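Local coordinates for PHOX (Pseudomonas fluorescens, PDB 4A9V), which hydrolyses phosphate monoesters as an alkaline phosphatase, using a complex cofactor of iron and calcium ions held in a beta-propeller, at residues F64-D69 with E90-R95; G343-L348 with K442-D447. One frame throughout, in Å; residues are numbered along the deposited sequence.

Interaction 1 of 2, residues F64-D69 with E90-R95. With LI (lithium ion), chain D; FEO (mu-oxo-diiron), chain S.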
ATOM      1  N   PHE A  64     -17.493   2.435  -7.679  1.00  7.28           N
ATOM      2  CA  PHE A  64     -16.083   2.573  -7.361  1.00  7.02           C
ATOM      3  C   PHE A  64     -15.936   3.025  -5.907  1.00  6.98           C
ATOM      4  O   PHE A  64     -16.630   3.932  -5.451  1.00  7.09           O
ATOM      5  CB  PHE A  64     -15.436   3.586  -8.308  1.00  7.16           C
ATOM      6  CG  PHE A  64     -13.936   3.538  -8.324  1.00  6.87           C
ATOM      7  CD1 PHE A  64     -13.276   2.499  -8.959  1.00  8.50           C
ATOM      8  CD2 PHE A  64     -13.195   4.564  -7.773  1.00  7.54           C
ATOM      9  CE1 PHE A  64     -11.899   2.476  -9.025  1.00  9.17           C
ATOM     10  CE2 PHE A  64     -11.813   4.548  -7.830  1.00  8.84           C
ATOM     11  CZ  PHE A  64     -11.163   3.497  -8.451  1.00  9.26           C
ATOM     12  N   GLY A  65     -15.038   2.370  -5.181  1.00  6.99           N
ATOM     13  CA  GLY A  65     -14.876   2.627  -3.761  1.00  7.36           C
ATOM     14  C   GLY A  65     -14.173   3.939  -3.495  1.00  6.38           C
ATOM     15  O   GLY A  65     -13.832   4.695  -4.413  1.00  7.02           O
ATOM     16  N   ASP A  66     -14.005   4.233  -2.210  1.00  7.16           N
ATOM     17  CA  ASP A  66     -13.440   5.499  -1.764  1.00  7.12           C
ATOM     18  C   ASP A  66     -11.923   5.377  -1.595  1.00  7.06           C
ATOM     19  O   ASP A  66     -11.354   4.284  -1.640  1.00  7.13           O
ATOM     20  CB  ASP A  66     -14.115   5.921  -0.452  1.00  7.72           C
ATOM     21  CG  ASP A  66     -14.149   7.433  -0.247  1.00  9.22           C
ATOM     22  OD1 ASP A  66     -13.484   8.167  -1.014  1.00  8.83           O
ATOM     23  OD2 ASP A  66     -14.821   7.871   0.716  1.00 10.08           O
ATOM     24  N   ASN A  67     -11.270   6.521  -1.450  1.00  6.89           N
ATOM     25  CA  ASN A  67      -9.854   6.602  -1.133  1.00  6.91           C
ATOM     26  C   ASN A  67      -9.016   5.559  -1.871  1.00  6.87           C
ATOM     27  O   ASN A  67      -8.274   4.784  -1.267  1.00  6.70           O
ATOM     28  CB  ASN A  67      -9.638   6.595   0.381  1.00  7.22           C
ATOM     29  CG  ASN A  67     -10.112   7.885   1.028  1.00  7.81           C
ATOM     30  OD1 ASN A  67     -10.327   8.888   0.346  1.00  8.65           O
ATOM     31  ND2 ASN A  67     -10.272   7.874   2.342  1.00  9.00           N
ATOM     32  N   ASN A  68      -8.971   5.692  -3.191  0.50  7.07           N
ATOM     33  CA  ASN A  68      -8.241   4.727  -3.998  0.50  7.44           C
ATOM     34  C   ASN A  68      -6.743   4.820  -3.761  0.50  6.85           C
ATOM     35  O   ASN A  68      -6.208   5.886  -3.445  0.50  9.27           O
ATOM     36  CB  ASN A  68      -8.584   4.842  -5.491  0.50  6.06           C
ATOM     37  CG  ASN A  68      -8.445   6.249  -6.038  0.50  7.29           C
ATOM     38  OD1 ASN A  68      -9.447   6.830  -6.448  0.50 14.32           O
ATOM     39  ND2 ASN A  68      -7.224   6.588  -6.433  0.50  8.24           N
ATOM     40  N   ASP A  69      -6.116   3.650  -3.703  1.00  6.01           N
ATOM     41  CA  ASP A  69      -4.776   3.516  -3.166  1.00  6.27           C
ATOM     42  C   ASP A  69      -3.947   2.662  -4.149  1.00  6.13           C
ATOM     43  O   ASP A  69      -3.893   2.966  -5.340  1.00  6.83           O
ATOM     44  CB  ASP A  69      -4.868   2.952  -1.736  1.00  6.28           C
ATOM     45  CG  ASP A  69      -3.683   3.317  -0.865  1.00  6.98           C
ATOM     46  OD1 ASP A  69      -2.572   3.500  -1.410  1.00  8.05           O
ATOM     47  OD2 ASP A  69      -3.868   3.383   0.379  1.00  8.67           O
ATOM     48  N   GLU A  90      -9.039   2.142   0.266  1.00  6.24           N
ATOM     49  CA  GLU A  90      -8.456   1.913   1.586  1.00  6.03           C
ATOM     50  C   GLU A  90      -9.405   2.232   2.741  1.00  6.71           C
ATOM     51  O   GLU A  90      -9.466   1.494   3.719  1.00  7.84           O
ATOM     52  CB  GLU A  90      -7.152   2.688   1.741  1.00  6.44           C
ATOM     53  CG  GLU A  90      -6.383   2.268   2.987  1.00  7.03           C
ATOM     54  CD  GLU A  90      -5.125   3.072   3.224  1.00  7.25           C
ATOM     55  OE1 GLU A  90      -5.177   4.310   3.083  1.00  8.70           O
ATOM     56  OE2 GLU A  90      -4.103   2.460   3.629  1.00  8.61           O
ATOM     57  N   TYR A  91     -10.081   3.373   2.681  1.00  6.58           N
ATOM     58  CA  TYR A  91     -10.936   3.807   3.781  1.00  7.38           C
ATOM     59  C   TYR A  91     -11.876   4.865   3.241  1.00  7.29           C
ATOM     60  O   TYR A  91     -11.983   5.031   2.021  1.00  8.11           O
ATOM     61  CB  TYR A  91     -10.109   4.281   4.997  1.00  7.88           C
ATOM     62  CG  TYR A  91      -9.344   5.573   4.820  1.00  7.78           C
ATOM     63  CD1 TYR A  91      -8.164   5.619   4.087  1.00  8.13           C
ATOM     64  CD2 TYR A  91      -9.730   6.722   5.487  1.00  8.39           C
ATOM     65  CE1 TYR A  91      -7.410   6.774   4.005  1.00  9.13           C
ATOM     66  CE2 TYR A  91      -8.992   7.887   5.402  1.00  9.27           C
ATOM     67  CZ  TYR A  91      -7.822   7.903   4.673  1.00  9.34           C
ATOM     68  OH  TYR A  91      -7.071   9.051   4.556  1.00 12.24           O
ATOM     69  N   THR A  92     -12.631   5.506   4.121  1.00  8.36           N
ATOM     70  CA  THR A  92     -13.602   6.487   3.666  1.00  8.47           C
ATOM     71  C   THR A  92     -13.570   7.725   4.542  1.00  8.64           C
ATOM     72  O   THR A  92     -12.988   7.729   5.622  1.00 11.55           O
ATOM     73  CB  THR A  92     -15.025   5.883   3.567  1.00 10.07           C
ATOM     74  OG1 THR A  92     -15.923   6.835   2.976  1.00 10.37           O
ATOM     75  CG2 THR A  92     -15.550   5.476   4.934  1.00 10.74           C
ATOM     76  N   ASN A  93     -14.158   8.794   4.027  1.00 10.06           N
ATOM     77  CA  ASN A  93     -14.103  10.105   4.654  1.00  9.18           C
ATOM     78  C   ASN A  93     -15.504  10.481   5.116  1.00  9.50           C
ATOM     79  O   ASN A  93     -16.361  10.806   4.291  1.00  9.13           O
ATOM     80  CB  ASN A  93     -13.621  11.114   3.617  1.00  9.85           C
ATOM     81  CG  ASN A  93     -12.374  10.637   2.892  1.00 10.53           C
ATOM     82  OD1 ASN A  93     -11.345  10.385   3.515  1.00 10.53           O
ATOM     83  ND2 ASN A  93     -12.478  10.451   1.582  1.00 10.16           N
ATOM     84  N   TYR A  94     -15.790  10.287   6.399  1.00  8.93           N
ATOM     85  CA  TYR A  94     -17.154  10.439   6.891  1.00  8.97           C
ATOM     86  C   TYR A  94     -17.736  11.826   6.578  1.00  9.27           C
ATOM     87  O   TYR A  94     -18.940  11.960   6.385  1.00  9.83           O
ATOM     88  CB  TYR A  94     -17.230  10.173   8.396  1.00  9.59           C
ATOM     89  CG  TYR A  94     -16.941   8.740   8.818  1.00  9.25           C
ATOM     90  CD1 TYR A  94     -17.084   7.676   7.940  1.00  9.49           C
ATOM     91  CD2 TYR A  94     -16.590   8.451  10.125  1.00  9.78           C
ATOM     92  CE1 TYR A  94     -16.900   6.368   8.360  1.00  9.83           C
ATOM     93  CE2 TYR A  94     -16.424   7.146  10.558  1.00 10.53           C
ATOM     94  CZ  TYR A  94     -16.630   6.107   9.680  1.00  9.07           C
ATOM     95  OH  TYR A  94     -16.446   4.796  10.062  1.00 10.45           O
ATOM     96  N   ARG A  95     -16.892  12.856   6.536  1.00  9.71           N
ATOM     97  CA  ARG A  95     -17.395  14.195   6.236  1.00 10.20           C
ATOM     98  C   ARG A  95     -18.061  14.287   4.874  1.00  9.77           C
ATOM     99  O   ARG A  95     -18.909  15.154   4.661  1.00 11.31           O
ATOM    100  CB  ARG A  95     -16.300  15.256   6.380  1.00 12.03           C
ATOM    101  CG  ARG A  95     -15.263  15.275   5.277  1.00 12.53           C
ATOM    102  CD  ARG A  95     -14.142  16.259   5.581  1.00 14.23           C
ATOM    103  NE  ARG A  95     -14.637  17.631   5.662  1.00 16.15           N
ATOM    104  CZ  ARG A  95     -14.215  18.531   6.544  1.00 18.99           C
ATOM    105  NH1 ARG A  95     -13.201  18.251   7.350  1.00 31.10           N
ATOM    106  NH2 ARG A  95     -14.689  19.765   6.500  1.00 21.12           N
TER
HETATM  107 LI    LI D 613      -1.767   3.853   0.845  1.00  8.34          LI
HETATM  108 FE1  FEO S1594      -2.078   2.758   3.750  1.00  7.69          FE
HETATM  109 FE2  FEO S1594       1.114   2.798   5.120  1.00  7.08          FE
HETATM  110  O   FEO S1594      -0.308   3.530   4.039  1.00  7.92           O
HETATM  111  O   HOH W   1     -15.270  10.518   0.610  1.00 12.50           O
HETATM  112  O   HOH W   2      -2.149   4.186   2.132  1.00  8.23           O
HETATM  113  O   HOH W   3      -0.345   3.005   0.114  1.00  8.22           O
HETATM  114  O   HOH W   4      -2.580   4.461   5.163  1.00 13.70           O
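Asn67 and Asn93 pair amide to amide beside the open end of a beta-hairpin, strands 68-76 and 82-89, in a four-stranded antiparallel sheet of the beta-propeller. The Asn67 side chain shows how the two segments fit. Asn67 CB rests on Tyr91 O at 3.3 Å, and CG passes the same carbonyl. The branch then divides: Asn67 OD1 accepts from Asn93 ND2 at 2.9 Å, while Asn67 ND2 returns a nearly straight bond to Asn93 OD1. With CG anti to its carbonyl carbon (chi1 -70°), Asn67 carries its amide to Asn93. The amide planes stand 58° apart, so this is a twisted reciprocal pair rather than a flat one; two opposed bonds should fix the Asn67 amide's rotation, and Asn67 OD1 is held further by Ser571. Asn67 ND2 also lies over the centre of the Tyr91 ring, 3.1 Å above its plane.

On the backbone, Glu90 N donates to Asn67 O, an oxygen that also accepts a hydrogen bond from Gln550 NE2. Beside this, Thr92 OG1 donates to Asp66 OD2 at 2.7 Å, on the lone pair away from the other carboxylate oxygen. Water 1 joins that same OD2 to Asn93 ND2, tying the amide pair to the carboxylate.

At the other end the segments enter the cofactor pocket. Asp69 holds the lithium ion through both carboxylate oxygens, and its OD1 is also hydrogen-bonded to Thr534. Glu90 reaches one iron of the mu-oxo-diiron group with an extended chain, alongside Glu194 and Cys179. The Asp69 and Glu90 carboxylates are turned 85° against each other, and each serves its own metal: Asp69 OD2 lies 2.2 Å from the lithium ion, and Glu90 OE2 2.0 Å from FE1.

Interaction 2 of 2, residues G343-L348 with K442-D447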
ATOM      1  N   GLY A 343      22.793  -6.917   5.716  1.00  7.36           N
ATOM      2  CA  GLY A 343      21.671  -7.409   6.488  1.00  7.34           C
ATOM      3  C   GLY A 343      21.377  -8.854   6.156  1.00  7.01           C
ATOM      4  O   GLY A 343      22.087  -9.488   5.365  1.00  8.16           O
ATOM      5  N   GLN A 344      20.339  -9.381   6.790  1.00  7.62           N
ATOM      6  CA  GLN A 344      19.997 -10.780   6.652  1.00  7.78           C
ATOM      7  C   GLN A 344      18.507 -11.007   6.811  1.00  7.20           C
ATOM      8  O   GLN A 344      17.790 -10.200   7.409  1.00  8.33           O
ATOM      9  CB  GLN A 344      20.745 -11.624   7.683  1.00  8.72           C
ATOM     10  CG  GLN A 344      20.372 -11.299   9.111  1.00 10.03           C
ATOM     11  CD  GLN A 344      21.216 -12.039  10.119  1.00 12.90           C
ATOM     12  OE1 GLN A 344      21.103 -13.255  10.262  1.00 15.52           O
ATOM     13  NE2 GLN A 344      22.019 -11.299  10.872  1.00 13.65           N
ATOM     14  N   TRP A 345      18.070 -12.142   6.277  1.00  7.64           N
ATOM     15  CA  TRP A 345      16.717 -12.658   6.442  1.00  6.95           C
ATOM     16  C   TRP A 345      16.721 -13.781   7.445  1.00  7.05           C
ATOM     17  O   TRP A 345      17.540 -14.709   7.342  1.00  9.09           O
ATOM     18  CB  TRP A 345      16.215 -13.181   5.096  1.00  8.06           C
ATOM     19  CG  TRP A 345      16.055 -12.099   4.068  1.00  8.29           C
ATOM     20  CD1 TRP A 345      16.840 -11.870   2.948  1.00  7.99           C
ATOM     21  CD2 TRP A 345      15.133 -10.974   4.137  1.00  7.32           C
ATOM     22  NE1 TRP A 345      16.448 -10.725   2.307  1.00  7.90           N
ATOM     23  CE2 TRP A 345      15.420 -10.143   2.980  1.00  7.12           C
ATOM     24  CE3 TRP A 345      14.066 -10.641   4.957  1.00  7.51           C
ATOM     25  CZ2 TRP A 345      14.710  -8.981   2.722  1.00  8.11           C
ATOM     26  CZ3 TRP A 345      13.359  -9.473   4.685  1.00  8.25           C
ATOM     27  CH2 TRP A 345      13.664  -8.673   3.582  1.00  8.79           C
ATOM     28  N   ILE A 346      15.774 -13.743   8.378  1.00  7.34           N
ATOM     29  CA  ILE A 346      15.695 -14.710   9.461  1.00  8.18           C
ATOM     30  C   ILE A 346      14.327 -15.386   9.414  1.00  8.60           C
ATOM     31  O   ILE A 346      13.300 -14.727   9.349  1.00  8.04           O
ATOM     32  CB  ILE A 346      15.883 -14.025  10.832  1.00  9.12           C
ATOM     33  CG1 ILE A 346      17.210 -13.267  10.875  1.00 10.86           C
ATOM     34  CG2 ILE A 346      15.800 -15.050  11.950  1.00 10.91           C
ATOM     35  CD1 ILE A 346      17.383 -12.394  12.094  1.00 13.64           C
ATOM     36  N   GLU A 347      14.334 -16.713   9.417  1.00  9.28           N
ATOM     37  CA  GLU A 347      13.140 -17.520   9.208  1.00  9.48           C
ATOM     38  C   GLU A 347      12.161 -17.444  10.386  1.00  9.55           C
ATOM     39  O   GLU A 347      12.555 -17.598  11.545  1.00 11.73           O
ATOM     40  CB  GLU A 347      13.616 -18.957   9.024  1.00 17.80           C
ATOM     41  CG  GLU A 347      12.588 -19.974   8.612  1.00 21.24           C
ATOM     42  CD  GLU A 347      13.217 -21.342   8.430  1.00 19.82           C
ATOM     43  OE1 GLU A 347      14.434 -21.408   8.135  1.00 26.12           O
ATOM     44  OE2 GLU A 347      12.446 -22.290   8.271  1.00 21.25           O
ATOM     45  N   LEU A 348      10.874 -17.316  10.075  1.00  8.55           N
ATOM     46  CA  LEU A 348       9.813 -17.403  11.061  1.00  8.44           C
ATOM     47  C   LEU A 348       9.121 -18.752  10.916  1.00  8.65           C
ATOM     48  O   LEU A 348       8.139 -18.908  10.180  1.00  9.40           O
ATOM     49  CB  LEU A 348       8.821 -16.257  10.866  1.00  9.38           C
ATOM     50  CG  LEU A 348       9.443 -14.860  10.943  1.00  8.53           C
ATOM     51  CD1 LEU A 348       8.365 -13.802  10.773  1.00 10.92           C
ATOM     52  CD2 LEU A 348      10.204 -14.654  12.241  1.00  9.64           C
ATOM     53  N   LYS A 442      19.937 -15.262   1.642  1.00  8.94           N
ATOM     54  CA  LYS A 442      19.520 -14.890   2.972  1.00  9.68           C
ATOM     55  C   LYS A 442      20.323 -13.723   3.533  1.00  7.86           C
ATOM     56  O   LYS A 442      20.068 -13.291   4.648  1.00  9.51           O
ATOM     57  CB  LYS A 442      19.578 -16.109   3.888  1.00 13.30           C
ATOM     58  CG  LYS A 442      18.477 -17.111   3.537  1.00 18.05           C
ATOM     59  CD  LYS A 442      18.553 -18.422   4.296  1.00 26.71           C
ATOM     60  CE  LYS A 442      17.752 -19.496   3.568  1.00 31.89           C
ATOM     61  NZ  LYS A 442      17.553 -20.723   4.384  1.00101.45           N
ATOM     62  N   THR A 443      21.218 -13.158   2.726  1.00  8.56           N
ATOM     63  CA  THR A 443      21.898 -11.917   3.087  1.00  8.43           C
ATOM     64  C   THR A 443      21.886 -10.937   1.923  1.00  8.46           C
ATOM     65  O   THR A 443      21.631 -11.314   0.774  1.00  8.45           O
ATOM     66  CB  THR A 443      23.359 -12.151   3.534  1.00  9.20           C
ATOM     67  OG1 THR A 443      24.144 -12.574   2.418  1.00 11.16           O
ATOM     68  CG2 THR A 443      23.431 -13.213   4.626  1.00 11.52           C
ATOM     69  N   PHE A 444      22.129  -9.671   2.251  1.00  7.55           N
ATOM     70  CA  PHE A 444      22.106  -8.603   1.276  1.00  7.81           C
ATOM     71  C   PHE A 444      22.992  -7.450   1.737  1.00  7.17           C
ATOM     72  O   PHE A 444      23.324  -7.336   2.924  1.00  7.74           O
ATOM     73  CB  PHE A 444      20.666  -8.122   1.038  1.00  7.39           C
ATOM     74  CG  PHE A 444      19.926  -7.752   2.294  1.00  7.58           C
ATOM     75  CD1 PHE A 444      20.122  -6.514   2.890  1.00  7.60           C
ATOM     76  CD2 PHE A 444      19.056  -8.640   2.900  1.00  8.51           C
ATOM     77  CE1 PHE A 444      19.468  -6.176   4.062  1.00  7.95           C
ATOM     78  CE2 PHE A 444      18.394  -8.304   4.064  1.00  8.39           C
ATOM     79  CZ  PHE A 444      18.557  -7.051   4.612  1.00  8.57           C
ATOM     80  N   ALA A 445      23.372  -6.613   0.775  1.00  7.56           N
ATOM     81  CA  ALA A 445      23.974  -5.319   1.046  1.00  7.50           C
ATOM     82  C   ALA A 445      22.883  -4.253   0.983  1.00  7.88           C
ATOM     83  O   ALA A 445      22.056  -4.280   0.086  1.00 11.96           O
ATOM     84  CB  ALA A 445      25.045  -5.038   0.006  1.00  8.64           C
ATOM     85  N   TRP A 446      22.904  -3.298   1.904  1.00  7.64           N
ATOM     86  CA  TRP A 446      21.925  -2.215   1.895  1.00  7.41           C
ATOM     87  C   TRP A 446      22.589  -0.861   1.858  1.00  7.18           C
ATOM     88  O   TRP A 446      23.747  -0.699   2.269  1.00  7.90           O
ATOM     89  CB  TRP A 446      20.961  -2.332   3.083  1.00  7.75           C
ATOM     90  CG  TRP A 446      21.604  -2.125   4.432  1.00  7.46           C
ATOM     91  CD1 TRP A 446      22.082  -3.097   5.291  1.00  8.16           C
ATOM     92  CD2 TRP A 446      21.857  -0.856   5.106  1.00  7.33           C
ATOM     93  NE1 TRP A 446      22.610  -2.528   6.425  1.00  8.26           N
ATOM     94  CE2 TRP A 446      22.517  -1.185   6.363  1.00  7.58           C
ATOM     95  CE3 TRP A 446      21.654   0.471   4.781  1.00  7.69           C
ATOM     96  CZ2 TRP A 446      23.001  -0.203   7.215  1.00  8.09           C
ATOM     97  CZ3 TRP A 446      22.118   1.448   5.657  1.00  7.68           C
ATOM     98  CH2 TRP A 446      22.800   1.118   6.831  1.00  8.03           C
ATOM     99  N   ASP A 447      21.857   0.131   1.359  1.00  7.44           N
ATOM    100  CA  ASP A 447      22.285   1.530   1.431  1.00  7.18           C
ATOM    101  C   ASP A 447      21.051   2.418   1.493  1.00  7.45           C
ATOM    102  O   ASP A 447      19.962   2.007   1.104  1.00  8.20           O
ATOM    103  CB  ASP A 447      23.187   1.914   0.235  1.00  7.95           C
ATOM    104  CG  ASP A 447      22.430   2.017  -1.089  1.00  8.86           C
ATOM    105  OD1 ASP A 447      21.967   0.970  -1.598  1.00  8.93           O
ATOM    106  OD2 ASP A 447      22.328   3.138  -1.639  1.00  9.66           O
TER
HETATM  107  O   HOH W   5      16.727 -20.103   7.079  1.00 34.21           O
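Phe444 sets its CG between its own backbone N and carbonyl carbon (chi1 53°), which swings the ring back across the neighbouring strand over Gly343, while Trp345 holds CG anti to its carbonyl carbon (chi1 -65°) and brings its indole to the same ring. The evidence for the first approach is a CH-pi contact: Gly343 CA stands 3.9 Å from the Phe444 ring centroid, over the face. The second is oblique, with ring planes 54° apart. Phe444 CE2 lies over one face of the indole, offset toward its rim and 3.7 Å from Trp345 CE2, and Phe444 CD2 comes within 3.4 Å of Trp345 NE1. From outside the two segments, Phe329 and Trp432 also meet the Phe444 ring, while Lys300 makes a cation-pi contact with Trp345. With an alanine here in place of Phe444, Gly343 CA would probably lose its aromatic cover and the indole of Trp345 a neighbour that restrains it, opening a gap between them.

The backbones fix the register. Gly343 and Phe444 form an antiparallel hydrogen-bonded pair: Gly343 N donates a hydrogen bond to Phe444 O at 2.9 Å, and Phe444 N answers to Gly343 O at 3.1 Å. Next to it, Gln344 and Thr443 form a non-hydrogen-bonded pair, their side chains on the face away from the Phe444 ring. A third bond, Trp345 N to Lys442 O at 2.8 Å, extends the pairing beyond strand 443-447. Past that, water 5 links Lys442 NZ to Glu347 OE1, which stand 4.9 Å apart and do not bond directly.

An aromatic ring folded over the glycine paired with it on an adjacent antiparallel strand is the cross-strand pairing known as aromatic rescue of glycine in beta-sheets.

Overall arrangement
Interaction 1 closes before interaction 2 opens along the chain, and the two lie on opposite sides of the chain's centre, with centres 36 Å apart and nearest atoms about 21 Å apart. They share no sheet. Residues 64-69 and 90-95 flank the hairpin of strands 68-76 and 82-89 in a four-stranded sheet, whereas strands 340-347 and 443-451 are neighbours in a larger antiparallel sheet, where they join the meander 276-347 to the meander 386-451. Only interaction 1 carries cofactor ligands; interaction 2 lies away from the annotated sites. One contact thus sets two ligand residues at the metal centre, while the other joins strands nearer the periphery of the propeller.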